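Local coordinates for protein putative peptidase (Parabacteroides merdae, PDB 4L8K) that is a putative serine peptidase of family S41, in the ClpP/crotonase clan, and so probably cleaves peptide bonds, at residues A[29-33]-A[34-38]; A[276-279]-A[280-284]; A[301-304]-A[305-309]. All blocks are in the same frame, centred on the assembly; numbering follows the deposited sequence.

Contact 1. Residues A[29-33]-A[34-38]; sequences KDVDW and DDVYD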
ATOM      1  N   LYS A  29       6.105  12.914 -13.561  1.00 37.08           N
ATOM      2  CA  LYS A  29       4.842  13.363 -14.156  1.00 36.54           C
ATOM      3  C   LYS A  29       5.049  14.032 -15.525  1.00 43.53           C
ATOM      4  O   LYS A  29       6.005  14.783 -15.704  1.00 44.30           O
ATOM      5  CB  LYS A  29       4.104  14.334 -13.202  1.00 37.63           C
ATOM      6  CG  LYS A  29       3.906  13.808 -11.767  1.00 36.31           C
ATOM      7  CD  LYS A  29       3.177  12.451 -11.722  1.00 35.60           C
ATOM      8  CE  LYS A  29       3.028  11.896 -10.338  1.00 32.28           C
ATOM      9  NZ  LYS A  29       1.962  10.863 -10.284  1.00 32.24           N
ATOM     10  N   ASP A  30       4.135  13.768 -16.474  1.00 40.77           N
ATOM     11  CA  ASP A  30       4.171  14.312 -17.826  1.00 42.85           C
ATOM     12  C   ASP A  30       3.905  15.819 -17.874  1.00 48.13           C
ATOM     13  O   ASP A  30       4.232  16.437 -18.882  1.00 50.36           O
ATOM     14  CB  ASP A  30       3.193  13.582 -18.783  1.00 45.54           C
ATOM     15  CG  ASP A  30       1.825  13.187 -18.248  1.00 59.39           C
ATOM     16  OD1 ASP A  30       1.067  14.093 -17.820  1.00 64.17           O
ATOM     17  OD2 ASP A  30       1.461  11.997 -18.378  1.00 59.86           O
ATOM     18  N   VAL A  31       3.299  16.408 -16.828  1.00 43.56           N
ATOM     19  CA  VAL A  31       3.029  17.849 -16.805  1.00 43.14           C
ATOM     20  C   VAL A  31       4.191  18.619 -16.176  1.00 46.42           C
ATOM     21  O   VAL A  31       4.981  18.059 -15.408  1.00 45.47           O
ATOM     22  CB  VAL A  31       1.686  18.256 -16.120  1.00 45.53           C
ATOM     23  CG1 VAL A  31       0.477  17.788 -16.922  1.00 44.76           C
ATOM     24  CG2 VAL A  31       1.608  17.792 -14.665  1.00 44.29           C
ATOM     25  N   ASP A  32       4.257  19.918 -16.511  1.00 43.05           N
ATOM     26  CA  ASP A  32       5.154  20.930 -15.971  1.00 44.37           C
ATOM     27  C   ASP A  32       4.284  21.807 -15.067  1.00 47.20           C
ATOM     28  O   ASP A  32       3.270  22.349 -15.531  1.00 48.20           O
ATOM     29  CB  ASP A  32       5.828  21.730 -17.109  1.00 48.71           C
ATOM     30  CG  ASP A  32       6.856  22.799 -16.719  1.00 70.88           C
ATOM     31  OD1 ASP A  32       6.853  23.244 -15.545  1.00 73.19           O
ATOM     32  OD2 ASP A  32       7.621  23.241 -17.609  1.00 80.31           O
ATOM     33  N   TRP A  33       4.659  21.923 -13.779  1.00 40.42           N
ATOM     34  CA  TRP A  33       3.896  22.660 -12.776  1.00 37.99           C
ATOM     35  C   TRP A  33       3.841  24.172 -13.056  1.00 45.10           C
ATOM     36  O   TRP A  33       2.883  24.818 -12.633  1.00 45.84           O
ATOM     37  CB  TRP A  33       4.415  22.368 -11.358  1.00 34.51           C
ATOM     38  CG  TRP A  33       3.410  22.652 -10.276  1.00 33.15           C
ATOM     39  CD1 TRP A  33       3.582  23.472  -9.198  1.00 36.00           C
ATOM     40  CD2 TRP A  33       2.090  22.092 -10.149  1.00 31.40           C
ATOM     41  NE1 TRP A  33       2.454  23.468  -8.409  1.00 33.97           N
ATOM     42  CE2 TRP A  33       1.517  22.631  -8.971  1.00 34.31           C
ATOM     43  CE3 TRP A  33       1.345  21.153 -10.897  1.00 31.71           C
ATOM     44  CZ2 TRP A  33       0.214  22.314  -8.558  1.00 32.00           C
ATOM     45  CZ3 TRP A  33       0.074  20.804 -10.463  1.00 32.36           C
ATOM     46  CH2 TRP A  33      -0.483  21.385  -9.309  1.00 32.62           C
ATOM     47  N   ASP A  34       4.808  24.718 -13.817  1.00 42.51           N
ATOM     48  CA  ASP A  34       4.808  26.130 -14.222  1.00 43.30           C
ATOM     49  C   ASP A  34       3.749  26.387 -15.297  1.00 44.13           C
ATOM     50  O   ASP A  34       3.119  27.444 -15.275  1.00 44.08           O
ATOM     51  CB  ASP A  34       6.198  26.560 -14.734  1.00 47.04           C
ATOM     52  CG  ASP A  34       7.240  26.831 -13.659  1.00 55.88           C
ATOM     53  OD1 ASP A  34       6.848  27.148 -12.511  1.00 55.40           O
ATOM     54  OD2 ASP A  34       8.451  26.780 -13.981  1.00 63.97           O
ATOM     55  N   ASP A  35       3.546  25.424 -16.231  1.00 39.18           N
ATOM     56  CA  ASP A  35       2.529  25.521 -17.290  1.00 39.46           C
ATOM     57  C   ASP A  35       1.137  25.317 -16.693  1.00 40.72           C
ATOM     58  O   ASP A  35       0.165  25.854 -17.226  1.00 39.37           O
ATOM     59  CB  ASP A  35       2.761  24.509 -18.436  1.00 42.03           C
ATOM     60  CG  ASP A  35       4.139  24.524 -19.095  1.00 60.45           C
ATOM     61  OD1 ASP A  35       4.826  25.580 -19.034  1.00 63.32           O
ATOM     62  OD2 ASP A  35       4.519  23.491 -19.703  1.00 67.18           O
ATOM     63  N   VAL A  36       1.053  24.531 -15.589  1.00 36.62           N
ATOM     64  CA  VAL A  36      -0.176  24.294 -14.823  1.00 34.86           C
ATOM     65  C   VAL A  36      -0.558  25.640 -14.170  1.00 39.88           C
ATOM     66  O   VAL A  36      -1.740  26.023 -14.183  1.00 39.66           O
ATOM     67  CB  VAL A  36      -0.025  23.121 -13.794  1.00 36.15           C
ATOM     68  CG1 VAL A  36      -1.124  23.153 -12.736  1.00 34.34           C
ATOM     69  CG2 VAL A  36      -0.013  21.763 -14.499  1.00 34.88           C
ATOM     70  N   TYR A  37       0.455  26.386 -13.658  1.00 36.53           N
ATOM     71  CA  TYR A  37       0.192  27.707 -13.088  1.00 37.12           C
ATOM     72  C   TYR A  37      -0.389  28.647 -14.163  1.00 41.91           C
ATOM     73  O   TYR A  37      -1.406  29.277 -13.910  1.00 40.92           O
ATOM     74  CB  TYR A  37       1.447  28.348 -12.454  1.00 38.94           C
ATOM     75  CG  TYR A  37       1.156  29.721 -11.888  1.00 41.49           C
ATOM     76  CD1 TYR A  37       0.672  29.873 -10.592  1.00 42.80           C
ATOM     77  CD2 TYR A  37       1.269  30.864 -12.682  1.00 44.69           C
ATOM     78  CE1 TYR A  37       0.334  31.130 -10.086  1.00 42.94           C
ATOM     79  CE2 TYR A  37       0.918  32.126 -12.195  1.00 46.44           C
ATOM     80  CZ  TYR A  37       0.470  32.256 -10.890  1.00 54.03           C
ATOM     81  OH  TYR A  37       0.153  33.505 -10.411  1.00 56.98           O
ATOM     82  N   ASP A  38       0.268  28.746 -15.334  1.00 40.57           N
ATOM     83  CA  ASP A  38      -0.138  29.641 -16.430  1.00 42.05           C
ATOM     84  C   ASP A  38      -1.562  29.364 -16.897  1.00 46.37           C
ATOM     85  O   ASP A  38      -2.321  30.309 -17.105  1.00 47.14           O
ATOM     86  CB  ASP A  38       0.833  29.550 -17.620  1.00 44.47           C
ATOM     87  CG  ASP A  38       2.250  29.979 -17.300  1.00 55.16           C
ATOM     88  OD1 ASP A  38       2.428  30.788 -16.361  1.00 55.01           O
ATOM     89  OD2 ASP A  38       3.181  29.509 -17.991  1.00 64.21           O
TER
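Asp-32 is the N-cap of helix 33-43, and its side chain accepts from Asp-34 N. The bond to OD1 is 3.1 Å long, and the amide comes from above the carboxylate plane. Asp-32 holds CG anti to its own N and beside the carbonyl carbon (chi1 -177°), which turns OD1 onto this first-turn amide. OD1 also rests on Asp-34 CB. The two carboxylates stay apart, with Asp-32 OD1 4.2 Å from Asp-34 OD2. Next comes Asp-35, whose N gives Asp-32 O a weak bond. Its carboxylate lies across the Asp-32 side chain at about a right angle, with OD2 3.4 Å from Asp-32 CB. Three acidic groups thus gather at the helix start, where the helix dipole would probably ease their mutual repulsion. Val-36 N gives Asp-32 O its stronger bond, at 3.1 Å. Val-36 CG2 faces Val-31 CB, a looser apolar touch. Val-36 CG1 sits over one face of the Trp-33 six-membered ring, a CH-pi contact of 3.8 Å to the centroid. Trp-16 of helix 8-22 stacks on the same indole, and Met-60 of helix 50-61 touches both Trp-33 and Val-36. The Tyr-37 hydroxyl is hydrogen-bonded to Glu-13 OE2. The backbone N of Tyr-37 donates to Trp-33 O at 3.1 Å.

Contact 2. Residues A[276-279]-A[280-284]; sequences QHTE and FGIDP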
ATOM      1  N   GLN A 276      15.173   2.651  -5.749  1.00 29.49           N
ATOM      2  CA  GLN A 276      14.068   2.901  -6.684  1.00 28.85           C
ATOM      3  C   GLN A 276      12.797   3.247  -5.910  1.00 30.64           C
ATOM      4  O   GLN A 276      12.531   2.668  -4.853  1.00 27.43           O
ATOM      5  CB  GLN A 276      13.834   1.704  -7.632  1.00 29.35           C
ATOM      6  CG  GLN A 276      15.094   1.245  -8.403  1.00 36.21           C
ATOM      7  CD  GLN A 276      15.807   2.320  -9.237  1.00 48.06           C
ATOM      8  OE1 GLN A 276      15.220   3.225  -9.845  1.00 44.89           O
ATOM      9  NE2 GLN A 276      17.111   2.317  -9.152  1.00 37.40           N
ATOM     10  N   HIS A 277      12.018   4.208  -6.446  1.00 29.20           N
ATOM     11  CA  HIS A 277      10.773   4.693  -5.847  1.00 28.10           C
ATOM     12  C   HIS A 277       9.691   3.611  -5.811  1.00 29.41           C
ATOM     13  O   HIS A 277       9.472   2.929  -6.808  1.00 27.77           O
ATOM     14  CB  HIS A 277      10.271   5.924  -6.613  1.00 29.48           C
ATOM     15  CG  HIS A 277      11.107   7.130  -6.381  1.00 33.56           C
ATOM     16  ND1 HIS A 277      10.740   8.084  -5.459  1.00 35.37           N
ATOM     17  CD2 HIS A 277      12.295   7.477  -6.923  1.00 35.73           C
ATOM     18  CE1 HIS A 277      11.707   8.980  -5.476  1.00 35.34           C
ATOM     19  NE2 HIS A 277      12.667   8.654  -6.336  1.00 35.92           N
ATOM     20  N   THR A 278       9.030   3.452  -4.648  1.00 25.68           N
ATOM     21  CA  THR A 278       7.932   2.475  -4.436  1.00 23.26           C
ATOM     22  C   THR A 278       6.562   3.194  -4.385  1.00 26.58           C
ATOM     23  O   THR A 278       5.521   2.544  -4.258  1.00 25.10           O
ATOM     24  CB  THR A 278       8.171   1.682  -3.119  1.00 25.03           C
ATOM     25  OG1 THR A 278       8.144   2.590  -2.012  1.00 26.09           O
ATOM     26  CG2 THR A 278       9.489   0.891  -3.126  1.00 18.32           C
ATOM     27  N   GLU A 279       6.575   4.546  -4.484  1.00 24.39           N
ATOM     28  CA  GLU A 279       5.394   5.406  -4.404  1.00 23.60           C
ATOM     29  C   GLU A 279       4.296   5.025  -5.388  1.00 24.66           C
ATOM     30  O   GLU A 279       3.126   5.127  -5.063  1.00 23.29           O
ATOM     31  CB  GLU A 279       5.792   6.881  -4.652  1.00 25.30           C
ATOM     32  CG  GLU A 279       4.625   7.868  -4.585  1.00 23.90           C
ATOM     33  CD  GLU A 279       3.976   8.083  -3.223  1.00 42.83           C
ATOM     34  OE1 GLU A 279       4.605   7.756  -2.185  1.00 28.10           O
ATOM     35  OE2 GLU A 279       2.835   8.606  -3.199  1.00 40.42           O
ATOM     36  N   PHE A 280       4.689   4.611  -6.592  1.00 22.56           N
ATOM     37  CA  PHE A 280       3.783   4.341  -7.689  1.00 22.52           C
ATOM     38  C   PHE A 280       3.269   2.911  -7.675  1.00 28.30           C
ATOM     39  O   PHE A 280       2.442   2.544  -8.512  1.00 28.33           O
ATOM     40  CB  PHE A 280       4.491   4.704  -9.006  1.00 24.85           C
ATOM     41  CG  PHE A 280       5.192   6.035  -8.873  1.00 26.97           C
ATOM     42  CD1 PHE A 280       4.456   7.225  -8.751  1.00 29.76           C
ATOM     43  CD2 PHE A 280       6.588   6.106  -8.850  1.00 29.96           C
ATOM     44  CE1 PHE A 280       5.104   8.462  -8.617  1.00 31.28           C
ATOM     45  CE2 PHE A 280       7.242   7.343  -8.696  1.00 33.67           C
ATOM     46  CZ  PHE A 280       6.492   8.510  -8.571  1.00 32.13           C
ATOM     47  N   GLY A 281       3.687   2.164  -6.654  1.00 25.91           N
ATOM     48  CA  GLY A 281       3.319   0.778  -6.447  1.00 24.71           C
ATOM     49  C   GLY A 281       4.485  -0.162  -6.700  1.00 27.59           C
ATOM     50  O   GLY A 281       5.460   0.215  -7.360  1.00 26.47           O
ATOM     51  N   ILE A 282       4.367  -1.401  -6.162  1.00 21.91           N
ATOM     52  CA  ILE A 282       5.315  -2.506  -6.293  1.00 22.17           C
ATOM     53  C   ILE A 282       4.617  -3.644  -7.042  1.00 27.28           C
ATOM     54  O   ILE A 282       3.493  -4.060  -6.675  1.00 25.14           O
ATOM     55  CB  ILE A 282       5.838  -2.977  -4.898  1.00 24.63           C
ATOM     56  CG1 ILE A 282       6.602  -1.860  -4.157  1.00 24.53           C
ATOM     57  CG2 ILE A 282       6.696  -4.242  -5.019  1.00 23.44           C
ATOM     58  CD1 ILE A 282       6.421  -1.894  -2.602  1.00 18.82           C
ATOM     59  N   ASP A 283       5.281  -4.128  -8.098  1.00 24.81           N
ATOM     60  CA  ASP A 283       4.782  -5.234  -8.913  1.00 24.46           C
ATOM     61  C   ASP A 283       4.950  -6.541  -8.173  1.00 29.01           C
ATOM     62  O   ASP A 283       5.995  -6.751  -7.550  1.00 30.39           O
ATOM     63  CB  ASP A 283       5.510  -5.296 -10.275  1.00 26.42           C
ATOM     64  CG  ASP A 283       5.054  -4.241 -11.277  1.00 38.56           C
ATOM     65  OD1 ASP A 283       3.878  -3.821 -11.212  1.00 39.07           O
ATOM     66  OD2 ASP A 283       5.872  -3.834 -12.122  1.00 46.13           O
ATOM     67  N   PRO A 284       3.969  -7.463  -8.249  1.00 25.32           N
ATOM     68  CA  PRO A 284       4.159  -8.778  -7.596  1.00 23.61           C
ATOM     69  C   PRO A 284       5.253  -9.600  -8.304  1.00 27.14           C
ATOM     70  O   PRO A 284       5.650  -9.257  -9.416  1.00 27.71           O
ATOM     71  CB  PRO A 284       2.781  -9.432  -7.749  1.00 23.73           C
ATOM     72  CG  PRO A 284       2.227  -8.837  -9.001  1.00 28.44           C
ATOM     73  CD  PRO A 284       2.691  -7.410  -9.007  1.00 25.51           C
TER
HETATM   74  O   HOH W   1       6.924   2.743  -7.747  1.00 28.39           O
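The Phe-280 ring carries Glu-279 on one face. Glu-279 CB stands over the ring centre, 4.1 Å from the centroid, a CH-pi contact between sequence neighbours. Glu-279 CG reaches the ring atom CE1. The carboxylate plane is nearly perpendicular to the ring (86°), and OE2 is hydrogen-bonded to Ser-266 OG. His-277 CB approaches Phe-280 CE2 obliquely at 3.9 Å. Phe-25 and Phe-28 also meet this ring, and Phe-28 meets the His-277 ring too. Further along, Thr-278 and Ile-282 lie side by side and point the same way, with Thr-278 CB 4.0 Å from Ile-282 CG1. The Thr-278 torsion (chi1 63°) places CG2 beside the backbone N, and CG2 also packs on Ile-282. One water ties the backbone together. It donates to His-277 O at 2.7 Å and to Gly-281 O at 2.9 Å, and accepts a weak bond from Phe-280 N. Gly-281 has a positive phi (109°), a backbone shape that favours glycine. A phosphate ion, probably from the crystallisation liquor, lies about 5 Å from the Glu-279 side chain. Gly-281 N donates to Thr-278 O at 3.0 Å. This bond closes a type I beta turn from Thr-278 to Gly-281, in the loop between strands 270-271 and 286-287 of the S41 peptidase region.

Contact 3. Residues A[301-304]-A[305-309]; sequences TIIE and AAIGL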
ATOM      1  N   THR A 301      -8.937 -17.040  -7.862  1.00 19.86           N
ATOM      2  CA  THR A 301      -7.798 -17.419  -8.717  1.00 21.02           C
ATOM      3  C   THR A 301      -6.446 -17.213  -8.009  1.00 25.94           C
ATOM      4  O   THR A 301      -5.558 -18.064  -8.134  1.00 26.40           O
ATOM      5  CB  THR A 301      -7.836 -16.621 -10.039  1.00 24.71           C
ATOM      6  OG1 THR A 301      -9.187 -16.566 -10.486  1.00 25.22           O
ATOM      7  CG2 THR A 301      -6.975 -17.244 -11.143  1.00 20.88           C
ATOM      8  N   ILE A 302      -6.321 -16.108  -7.237  1.00 21.62           N
ATOM      9  CA  ILE A 302      -5.099 -15.745  -6.537  1.00 19.59           C
ATOM     10  C   ILE A 302      -4.852 -16.713  -5.371  1.00 21.42           C
ATOM     11  O   ILE A 302      -3.742 -17.245  -5.275  1.00 20.25           O
ATOM     12  CB  ILE A 302      -5.104 -14.240  -6.114  1.00 20.74           C
ATOM     13  CG1 ILE A 302      -5.419 -13.357  -7.354  1.00 19.28           C
ATOM     14  CG2 ILE A 302      -3.746 -13.867  -5.501  1.00 20.30           C
ATOM     15  CD1 ILE A 302      -5.603 -11.839  -7.106  1.00 22.81           C
ATOM     16  N   ILE A 303      -5.875 -16.987  -4.524  1.00 18.45           N
ATOM     17  CA  ILE A 303      -5.692 -17.945  -3.425  1.00 19.34           C
ATOM     18  C   ILE A 303      -5.335 -19.336  -4.014  1.00 23.46           C
ATOM     19  O   ILE A 303      -4.403 -19.979  -3.519  1.00 20.66           O
ATOM     20  CB  ILE A 303      -6.903 -17.999  -2.451  1.00 22.18           C
ATOM     21  CG1 ILE A 303      -7.118 -16.629  -1.752  1.00 20.48           C
ATOM     22  CG2 ILE A 303      -6.731 -19.136  -1.395  1.00 22.85           C
ATOM     23  CD1 ILE A 303      -8.461 -16.520  -0.894  1.00 18.74           C
ATOM     24  N   GLU A 304      -6.032 -19.756  -5.107  1.00 20.65           N
ATOM     25  CA  GLU A 304      -5.798 -21.061  -5.735  1.00 21.30           C
ATOM     26  C   GLU A 304      -4.376 -21.193  -6.306  1.00 24.21           C
ATOM     27  O   GLU A 304      -3.743 -22.225  -6.094  1.00 25.44           O
ATOM     28  CB  GLU A 304      -6.828 -21.354  -6.827  1.00 23.43           C
ATOM     29  CG  GLU A 304      -8.239 -21.521  -6.301  1.00 31.37           C
ATOM     30  CD  GLU A 304      -8.509 -22.697  -5.382  1.00 38.79           C
ATOM     31  OE1 GLU A 304      -7.717 -23.665  -5.374  1.00 35.44           O
ATOM     32  OE2 GLU A 304      -9.550 -22.662  -4.696  1.00 26.35           O
ATOM     33  N   ALA A 305      -3.869 -20.141  -6.990  1.00 20.03           N
ATOM     34  CA  ALA A 305      -2.509 -20.134  -7.545  1.00 19.36           C
ATOM     35  C   ALA A 305      -1.478 -20.219  -6.410  1.00 23.00           C
ATOM     36  O   ALA A 305      -0.521 -20.977  -6.524  1.00 22.91           O
ATOM     37  CB  ALA A 305      -2.287 -18.888  -8.387  1.00 18.80           C
ATOM     38  N   ALA A 306      -1.731 -19.499  -5.293  1.00 18.65           N
ATOM     39  CA  ALA A 306      -0.862 -19.489  -4.114  1.00 17.76           C
ATOM     40  C   ALA A 306      -0.838 -20.893  -3.476  1.00 23.66           C
ATOM     41  O   ALA A 306       0.245 -21.397  -3.153  1.00 22.54           O
ATOM     42  CB  ALA A 306      -1.340 -18.431  -3.122  1.00 17.26           C
ATOM     43  N   ILE A 307      -2.031 -21.560  -3.372  1.00 22.46           N
ATOM     44  CA  ILE A 307      -2.154 -22.926  -2.829  1.00 22.18           C
ATOM     45  C   ILE A 307      -1.357 -23.878  -3.733  1.00 24.64           C
ATOM     46  O   ILE A 307      -0.561 -24.649  -3.219  1.00 22.86           O
ATOM     47  CB  ILE A 307      -3.640 -23.386  -2.646  1.00 24.39           C
ATOM     48  CG1 ILE A 307      -4.331 -22.644  -1.474  1.00 22.72           C
ATOM     49  CG2 ILE A 307      -3.752 -24.927  -2.459  1.00 22.27           C
ATOM     50  CD1 ILE A 307      -5.916 -22.832  -1.454  1.00 20.97           C
ATOM     51  N   GLY A 308      -1.549 -23.765  -5.059  1.00 21.28           N
ATOM     52  CA  GLY A 308      -0.841 -24.581  -6.047  1.00 21.31           C
ATOM     53  C   GLY A 308       0.677 -24.481  -5.938  1.00 25.14           C
ATOM     54  O   GLY A 308       1.392 -25.487  -5.881  1.00 24.11           O
ATOM     55  N   LEU A 309       1.170 -23.253  -5.852  1.00 24.20           N
ATOM     56  CA  LEU A 309       2.600 -22.973  -5.724  1.00 25.41           C
ATOM     57  C   LEU A 309       3.204 -23.561  -4.440  1.00 29.66           C
ATOM     58  O   LEU A 309       4.237 -24.203  -4.516  1.00 30.36           O
ATOM     59  CB  LEU A 309       2.857 -21.471  -5.799  1.00 25.16           C
ATOM     60  CG  LEU A 309       4.308 -21.037  -5.903  1.00 31.48           C
ATOM     61  CD1 LEU A 309       5.038 -21.736  -7.091  1.00 31.83           C
ATOM     62  CD2 LEU A 309       4.376 -19.534  -6.056  1.00 34.84           C
TER
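Ile-303 and Ile-307 touch one turn apart on helix 301-311, in the i to i+4 spacing of an alpha helix. The backbone bonds come first. Ala-305 N donates to Thr-301 O at 2.9 Å, and Ala-306 N to Ile-302 O at 3.0 Å. Ile-307 N to Ile-303 O and Gly-308 N to Glu-304 O are both 2.9 Å. All four are fairly straight, as expected along a regular alpha helix.

The apolar contact is a single pair of methyls. Ile-303 CG2 meets Ile-307 CD1 at 3.8 Å, and the two side chains run obliquely to each other. Ile-307 holds CG1 beside its backbone N (chi1 -71°), which points that branch back toward the previous turn. CG1 therefore also lies 3.4 Å from Ile-303 O. The two alanine methyls stay close to the backbone. Ala-305 CB rests on Thr-301 O, and Ala-306 CB on Ile-302 O at 3.4 Å.

The polar side chains bond to residues outside the helix: Glu-304 OE2 is hydrogen-bonded to Tyr-99 OH, and Thr-301 OG1 to Asp-294 OD2 and Thr-291 N.

The helix lies against the mixed sheet, where Ile-302 and Ala-306 both pack on Met-241 of strand 238-242. The next two strands of that sheet take one isoleucine each, with Ile-303 on Leu-216 of strand 213-217 and Ile-307 on Ile-151 of strand 149-153.

Overall arrangement
All three contacts are local, yet they sit in different parts of the fold. Contact 2 is buried, its centre about 9 Å from the centre of the chain. Contacts 1 and 3 are partly buried and lie on opposite sides of that centre, their own centres about 44 Å apart. Contact 1 starts a helix in the N-terminal helical region, with exposed carboxylates at the cap and a buried tryptophan packed on neighbouring helices. Contact 3 is most of a regular helix, from its first residue on, lying on the mixed sheet and mostly aliphatic. Contact 2 relies on a turn, a water and ring packing. It touches contact 1 lightly, through Lys-29 NZ and Phe-280 CE1 at 4.3 Å. Contact 3 touches neither.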